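Local coordinates for farnesyltransferase, putative (Trypanosoma cruzi, PDB 3WCA), which probably catalyses the magnesium-dependent joining of two farnesyl diphosphate molecules into squalene, using NADPH or NADH as reductant, an early step toward sterols, at residues M143-F146 with L147-V151; S319-L322 with Q323-L326; L353-D356 with A357-M361. The protein carries 1 engineered substitution. One frame throughout, in Å; residues are numbered along the deposited sequence.

Contact 1. Residues M143-F146 with L147-V151; sequences MCDF and LTRKV
L147 lies at the end of helix 126-147. Its backbone N donates to C144 O over 3.1 Å, an i to i-3 bond. The donor stands above the plane of that carbonyl. M143, on the same turn, touches E71 of helix 51-72, a magnesium ligand. The L147 side chain runs back along this turn, with CG 3.5 Å from M143 O. T148 follows, in the loop, and keeps its methyl against the turn before: CG2 faces the carbonyl oxygens of C144 and D145. R149 then turns back and carries the contact. Its chi1 is 59°, which sets CG between the backbone N and the carbonyl carbon, and the chain bends again at chi2. The guanidinium thus reaches both D145 and F146. R149 NH2 bonds D145 OD2 at 2.6 Å, on the syn side of the carboxylate. R149 NE adds a weak bond to D145 OD1 at 3.3 Å. The carboxylate and guanidinium planes stand 54° apart, so the pairing is bidentate but twisted. One face of the guanidinium lies on the F146 ring, centres 4.2 Å apart and planes at 24°, a cation-pi stack with CE1 over the guanidinium centre. K150 adds its carbonyl oxygen near the plane of that ring. V151 CG2 is 4.3 Å from F146 CD1. Y160 meets F146 edge-to-face and D156 takes R149 NH1 in a second salt bridge. R149 ties the helix end to the start of helix 154-179. Two carboxylates and an aromatic face hold its guanidinium, which should stabilise the charged form and restrict its rotation.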
loop_
_atom_site.group_PDB
_atom_site.type_symbol
_atom_site.label_atom_id
_atom_site.label_comp_id
_atom_site.label_asym_id
_atom_site.label_seq_id
_atom_site.Cartn_x
_atom_site.Cartn_y
_atom_site.Cartn_z
ATOM N N MET A 143 -9.908 5.688 -9.155
ATOM C CA MET A 143 -9.401 4.719 -10.111
ATOM C C MET A 143 -9.920 5.082 -11.501
ATOM O O MET A 143 -9.183 4.991 -12.486
ATOM C CB MET A 143 -9.860 3.305 -9.752
ATOM C CG MET A 143 -9.266 2.723 -8.467
ATOM S SD MET A 143 -10.007 1.103 -8.129
ATOM C CE MET A 143 -8.712 0.305 -7.128
ATOM N N CYS A 144 -11.190 5.477 -11.580
ATOM C CA CYS A 144 -11.787 5.847 -12.859
ATOM C C CYS A 144 -10.998 6.976 -13.499
ATOM O O CYS A 144 -10.731 6.948 -14.698
ATOM C CB CYS A 144 -13.252 6.269 -12.686
ATOM S SG CYS A 144 -14.407 4.888 -12.469
ATOM N N ASP A 145 -10.617 7.958 -12.691
ATOM C CA ASP A 145 -9.849 9.091 -13.187
ATOM C C ASP A 145 -8.553 8.641 -13.852
ATOM O O ASP A 145 -8.210 9.120 -14.935
ATOM C CB ASP A 145 -9.537 10.066 -12.044
ATOM C CG ASP A 145 -8.737 11.285 -12.509
ATOM O OD1 ASP A 145 -8.905 11.709 -13.674
ATOM O OD2 ASP A 145 -7.950 11.832 -11.704
ATOM N N PHE A 146 -7.835 7.716 -13.216
ATOM C CA PHE A 146 -6.569 7.238 -13.769
ATOM C C PHE A 146 -6.688 6.066 -14.728
ATOM O O PHE A 146 -5.683 5.541 -15.192
ATOM C CB PHE A 146 -5.584 6.897 -12.647
ATOM C CG PHE A 146 -4.966 8.104 -12.008
ATOM C CD1 PHE A 146 -3.961 8.811 -12.661
ATOM C CD2 PHE A 146 -5.434 8.576 -10.783
ATOM C CE1 PHE A 146 -3.430 9.975 -12.107
ATOM C CE2 PHE A 146 -4.909 9.739 -10.218
ATOM C CZ PHE A 146 -3.902 10.441 -10.886
ATOM N N LEU A 147 -7.911 5.638 -15.017
ATOM C CA LEU A 147 -8.091 4.556 -15.975
ATOM C C LEU A 147 -8.106 5.211 -17.353
ATOM O O LEU A 147 -7.836 4.569 -18.367
ATOM C CB LEU A 147 -9.410 3.821 -15.741
ATOM C CG LEU A 147 -9.372 2.533 -14.918
ATOM C CD1 LEU A 147 -10.781 1.982 -14.808
ATOM C CD2 LEU A 147 -8.459 1.508 -15.583
ATOM N N THR A 148 -8.403 6.510 -17.365
ATOM C CA THR A 148 -8.470 7.277 -18.599
ATOM C C THR A 148 -7.266 8.209 -18.815
ATOM O O THR A 148 -7.323 9.131 -19.633
ATOM C CB THR A 148 -9.792 8.100 -18.656
ATOM O OG1 THR A 148 -9.786 8.940 -19.819
ATOM C CG2 THR A 148 -9.957 8.956 -17.405
ATOM N N ARG A 149 -6.179 7.973 -18.083
ATOM C CA ARG A 149 -4.973 8.785 -18.243
ATOM C C ARG A 149 -3.749 8.198 -17.548
ATOM O O ARG A 149 -3.864 7.307 -16.703
ATOM C CB ARG A 149 -5.196 10.214 -17.744
ATOM C CG ARG A 149 -5.601 10.327 -16.293
ATOM C CD ARG A 149 -5.021 11.600 -15.692
ATOM N NE ARG A 149 -5.704 12.026 -14.476
ATOM C CZ ARG A 149 -5.159 12.824 -13.566
ATOM N NH1 ARG A 149 -3.922 13.270 -13.740
ATOM N NH2 ARG A 149 -5.850 13.183 -12.490
ATOM N N LYS A 150 -2.579 8.710 -17.916
ATOM C CA LYS A 150 -1.314 8.254 -17.357
ATOM C C LYS A 150 -0.888 9.024 -16.115
ATOM O O LYS A 150 -1.513 10.011 -15.721
ATOM C CB LYS A 150 -0.192 8.383 -18.394
ATOM C CG LYS A 150 -0.029 7.208 -19.345
ATOM C CD LYS A 150 -0.816 7.392 -20.623
ATOM C CE LYS A 150 -0.534 6.257 -21.595
ATOM N NZ LYS A 150 -1.224 6.456 -22.901
ATOM N N VAL A 151 0.194 8.557 -15.503
ATOM C CA VAL A 151 0.754 9.212 -14.334
ATOM C C VAL A 151 1.951 9.970 -14.879
ATOM O O VAL A 151 3.044 9.421 -15.017
ATOM C CB VAL A 151 1.234 8.195 -13.274
ATOM C CG1 VAL A 151 1.785 8.934 -12.060
ATOM C CG2 VAL A 151 0.090 7.289 -12.864
#

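Contact 2. Residues S319-L322 with Q323-L326; sequences STEL and QATL
E321 is the N-cap of helix 322-338, and its carboxylate folds back onto the first turn. Capping bonds come first. E321 OE1 accepts from A324 N at 2.8 Å, and E321 OE2 accepts from Q323 N at the same length. Each oxygen takes one N-H, and both donors stand above the carboxylate plane, not in it. CG lies between the backbone N and the carbonyl carbon (chi1 67°), and a further bend at chi2 brings the carboxylate back over the turn. The negative charge sits at the positive end of the helix dipole, a placement likely to be favourable. The CB of Q323 rests against this group, 3.1 Å from E321 OE1.

T325 grips the backbone oxygen of E321 twice. T325 N donates to it in the carbonyl plane, and T325 OG1 donates at 2.9 Å from above that plane. T325 OG1, beside its own backbone N, also lies 3.5 Å from S319 CA. One residue on, L326 N bonds L322 O at 2.8 Å, nearly along the C=O axis.

The apolar pair across the turn is L322 and L326. L322 CD1 meets L326 CG at 3.8 Å, with the two side chains set aslant.

S319 directly follows helix 309-318, and its OG bonds I315 O there. S319 and T325 pack on helix 274-294, while L322 and L326 lie against helix 261-269. Q323 NE2 bonds H364 O near the chain end. The turn thus sits where helices 309-318 and 322-338 join, against two earlier helices.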
loop_
_atom_site.group_PDB
_atom_site.type_symbol
_atom_site.label_atom_id
_atom_site.label_comp_id
_atom_site.label_asym_id
_atom_site.label_seq_id
_atom_site.Cartn_x
_atom_site.Cartn_y
_atom_site.Cartn_z
ATOM N N SER A 319 7.782 -5.891 16.381
ATOM C CA SER A 319 6.969 -4.700 16.134
ATOM C C SER A 319 5.660 -4.709 16.921
ATOM O O SER A 319 4.590 -4.519 16.343
ATOM C CB SER A 319 6.642 -4.573 14.644
ATOM O OG SER A 319 7.819 -4.580 13.861
ATOM N N THR A 320 5.748 -4.915 18.235
ATOM C CA THR A 320 4.566 -4.947 19.093
ATOM C C THR A 320 4.433 -3.668 19.899
ATOM O O THR A 320 3.354 -3.354 20.397
ATOM C CB THR A 320 4.604 -6.123 20.087
ATOM O OG1 THR A 320 5.873 -6.150 20.751
ATOM C CG2 THR A 320 4.373 -7.426 19.377
ATOM N N GLU A 321 5.534 -2.943 20.037
ATOM C CA GLU A 321 5.532 -1.689 20.776
ATOM C C GLU A 321 6.471 -0.696 20.089
ATOM O O GLU A 321 7.387 -1.091 19.377
ATOM C CB GLU A 321 5.955 -1.927 22.236
ATOM C CG GLU A 321 7.395 -2.364 22.409
ATOM C CD GLU A 321 8.339 -1.199 22.645
ATOM O OE1 GLU A 321 9.566 -1.421 22.587
ATOM O OE2 GLU A 321 7.862 -0.067 22.905
ATOM N N LEU A 322 6.224 0.590 20.322
ATOM C CA LEU A 322 6.968 1.686 19.731
ATOM C C LEU A 322 8.491 1.626 19.735
ATOM O O LEU A 322 9.118 1.675 18.673
ATOM C CB LEU A 322 6.521 3.004 20.373
ATOM C CG LEU A 322 7.086 4.272 19.733
ATOM C CD1 LEU A 322 6.671 4.318 18.279
ATOM C CD2 LEU A 322 6.581 5.505 20.478
ATOM N N GLN A 323 9.088 1.543 20.918
ATOM C CA GLN A 323 10.542 1.526 21.028
ATOM C C GLN A 323 11.250 0.536 20.119
ATOM O O GLN A 323 12.150 0.916 19.377
ATOM C CB GLN A 323 10.967 1.294 22.482
ATOM C CG GLN A 323 10.597 2.450 23.400
ATOM C CD GLN A 323 10.849 3.798 22.749
ATOM O OE1 GLN A 323 11.936 4.054 22.223
ATOM N NE2 GLN A 323 9.843 4.670 22.781
ATOM N N ALA A 324 10.852 -0.727 20.170
ATOM C CA ALA A 324 11.480 -1.740 19.330
ATOM C C ALA A 324 11.270 -1.432 17.837
ATOM O O ALA A 324 12.161 -1.637 17.011
ATOM C CB ALA A 324 10.919 -3.116 19.670
ATOM N N THR A 325 10.089 -0.932 17.507
ATOM C CA THR A 325 9.750 -0.595 16.136
ATOM C C THR A 325 10.616 0.539 15.635
ATOM O O THR A 325 11.082 0.516 14.500
ATOM C CB THR A 325 8.281 -0.195 16.042
ATOM O OG1 THR A 325 7.483 -1.298 16.479
ATOM C CG2 THR A 325 7.906 0.175 14.612
ATOM N N LEU A 326 10.825 1.536 16.486
ATOM C CA LEU A 326 11.658 2.671 16.128
ATOM C C LEU A 326 13.080 2.211 15.886
ATOM O O LEU A 326 13.720 2.652 14.925
ATOM C CB LEU A 326 11.665 3.723 17.235
ATOM C CG LEU A 326 10.405 4.557 17.426
ATOM C CD1 LEU A 326 10.611 5.511 18.598
ATOM C CD2 LEU A 326 10.099 5.325 16.144
#

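Contact 3. Residues L353-D356 with A357-M361; sequences LVND and AIRAM
V354 and I358 lie side by side one helical turn apart, pointing the same way. V354 CG1 meets I358 CD1 at 3.5 Å, tight for two methyls. CG1 of V354 is anti to the backbone N (chi1 166°), which turns this methyl toward I358. The same pair packs on T333 of helix 322-338. A357 and M361 face helix 261-269 instead, touching V261.

The backbone is a regular alpha-helix, the later part of helix 347-362, in the all-helical fold of the squalene/phytoene synthase family. I358 N bonds V354 O at 2.8 Å and is almost straight, at 179°. A357 N reaches L353 O at 3.1 Å, and A360 N reaches D356 O at 2.9 Å. In these last two the donor is tilted from the carbonyl plane. The alanine methyls sit near carbonyl oxygens of the turn before: A357 CB lies 3.4 Å from V354 O, and A360 CB lies 3.3 Å from D356 O.

Charge is found on the outer side. R359 reaches back along the helix, bent at chi3, so that NH1 comes over the previous turn. R359 NH1 forms a long salt bridge with D356 OD1, 3.7 Å away. The carboxylate and guanidinium planes stand 77° apart, and at this length the pairing is probably weak. The guanidinium also lies near N355, whose CB is 3.7 Å from R359 NH1.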
loop_
_atom_site.group_PDB
_atom_site.type_symbol
_atom_site.label_atom_id
_atom_site.label_comp_id
_atom_site.label_asym_id
_atom_site.label_seq_id
_atom_site.Cartn_x
_atom_site.Cartn_y
_atom_site.Cartn_z
ATOM N N LEU A 353 17.426 13.334 3.793
ATOM C CA LEU A 353 16.190 12.584 3.955
ATOM C C LEU A 353 16.376 11.512 5.022
ATOM O O LEU A 353 15.457 11.230 5.790
ATOM C CB LEU A 353 15.776 11.956 2.630
ATOM C CG LEU A 353 15.239 12.966 1.616
ATOM C CD1 LEU A 353 15.146 12.326 0.251
ATOM C CD2 LEU A 353 13.884 13.462 2.075
ATOM N N VAL A 354 17.569 10.922 5.066
ATOM C CA VAL A 354 17.871 9.905 6.060
ATOM C C VAL A 354 17.924 10.578 7.425
ATOM O O VAL A 354 17.365 10.067 8.400
ATOM C CB VAL A 354 19.231 9.210 5.779
ATOM C CG1 VAL A 354 19.671 8.413 6.997
ATOM C CG2 VAL A 354 19.103 8.278 4.588
ATOM N N ASN A 355 18.576 11.739 7.486
ATOM C CA ASN A 355 18.692 12.478 8.741
ATOM C C ASN A 355 17.334 12.913 9.269
ATOM O O ASN A 355 17.115 12.903 10.478
ATOM C CB ASN A 355 19.616 13.690 8.579
ATOM C CG ASN A 355 21.078 13.291 8.460
ATOM O OD1 ASN A 355 21.605 12.579 9.314
ATOM N ND2 ASN A 355 21.740 13.749 7.402
ATOM N N ASP A 356 16.427 13.304 8.376
ATOM C CA ASP A 356 15.084 13.691 8.803
ATOM C C ASP A 356 14.375 12.492 9.423
ATOM O O ASP A 356 13.706 12.622 10.445
ATOM C CB ASP A 356 14.240 14.180 7.630
ATOM C CG ASP A 356 14.524 15.606 7.274
ATOM O OD1 ASP A 356 14.807 16.385 8.209
ATOM O OD2 ASP A 356 14.452 15.947 6.072
ATOM N N ALA A 357 14.522 11.330 8.785
ATOM C CA ALA A 357 13.897 10.102 9.258
ATOM C C ALA A 357 14.454 9.682 10.617
ATOM O O ALA A 357 13.706 9.461 11.561
ATOM C CB ALA A 357 14.110 8.981 8.233
ATOM N N ILE A 358 15.772 9.568 10.703
ATOM C CA ILE A 358 16.429 9.174 11.941
ATOM C C ILE A 358 16.149 10.192 13.036
ATOM O O ILE A 358 15.974 9.845 14.200
ATOM C CB ILE A 358 17.951 9.049 11.725
ATOM C CG1 ILE A 358 18.224 7.908 10.743
ATOM C CG2 ILE A 358 18.666 8.809 13.051
ATOM C CD1 ILE A 358 19.675 7.728 10.412
ATOM N N ARG A 359 16.096 11.455 12.650
ATOM C CA ARG A 359 15.837 12.511 13.607
ATOM C C ARG A 359 14.442 12.324 14.178
ATOM O O ARG A 359 14.236 12.414 15.387
ATOM C CB ARG A 359 15.965 13.870 12.918
ATOM C CG ARG A 359 15.830 15.057 13.836
ATOM C CD ARG A 359 16.304 16.325 13.143
ATOM N NE ARG A 359 17.747 16.321 12.906
ATOM C CZ ARG A 359 18.316 16.150 11.716
ATOM N NH1 ARG A 359 17.564 15.970 10.636
ATOM N NH2 ARG A 359 19.640 16.163 11.605
ATOM N N ALA A 360 13.487 12.043 13.299
ATOM C CA ALA A 360 12.105 11.840 13.697
ATOM C C ALA A 360 11.990 10.645 14.636
ATOM O O ALA A 360 11.150 10.624 15.529
ATOM C CB ALA A 360 11.243 11.628 12.463
ATOM N N MET A 361 12.839 9.647 14.422
ATOM C CA MET A 361 12.848 8.447 15.253
ATOM C C MET A 361 13.410 8.755 16.640
ATOM O O MET A 361 12.767 8.467 17.654
ATOM C CB MET A 361 13.688 7.358 14.582
ATOM C CG MET A 361 13.007 6.678 13.401
ATOM S SD MET A 361 14.161 5.897 12.257
ATOM C CE MET A 361 13.362 6.237 10.692
#

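Contact 1 is a surface contact, while contacts 2 and 3 are partly buried. Contacts 1 and 2 lie on opposite sides of the chain's centre, about 38 Å apart between centres. Contacts 2 and 3 share one side and touch where L326 CD1 meets M361 O. They belong to the consecutive helices 322-338 and 347-362, and both face helix 261-269. Chemistry follows place. At a helix C-terminus, contact 1 uses an arginine. At a helix N-terminus, contact 2 uses a carboxylate cap. Within a helix, contact 3 relies on backbone bonds and apolar packing, with one long salt bridge at its surface, against the short one of contact 1. Only contact 1 comes near the magnesium site, through M143 beside D68 and E71.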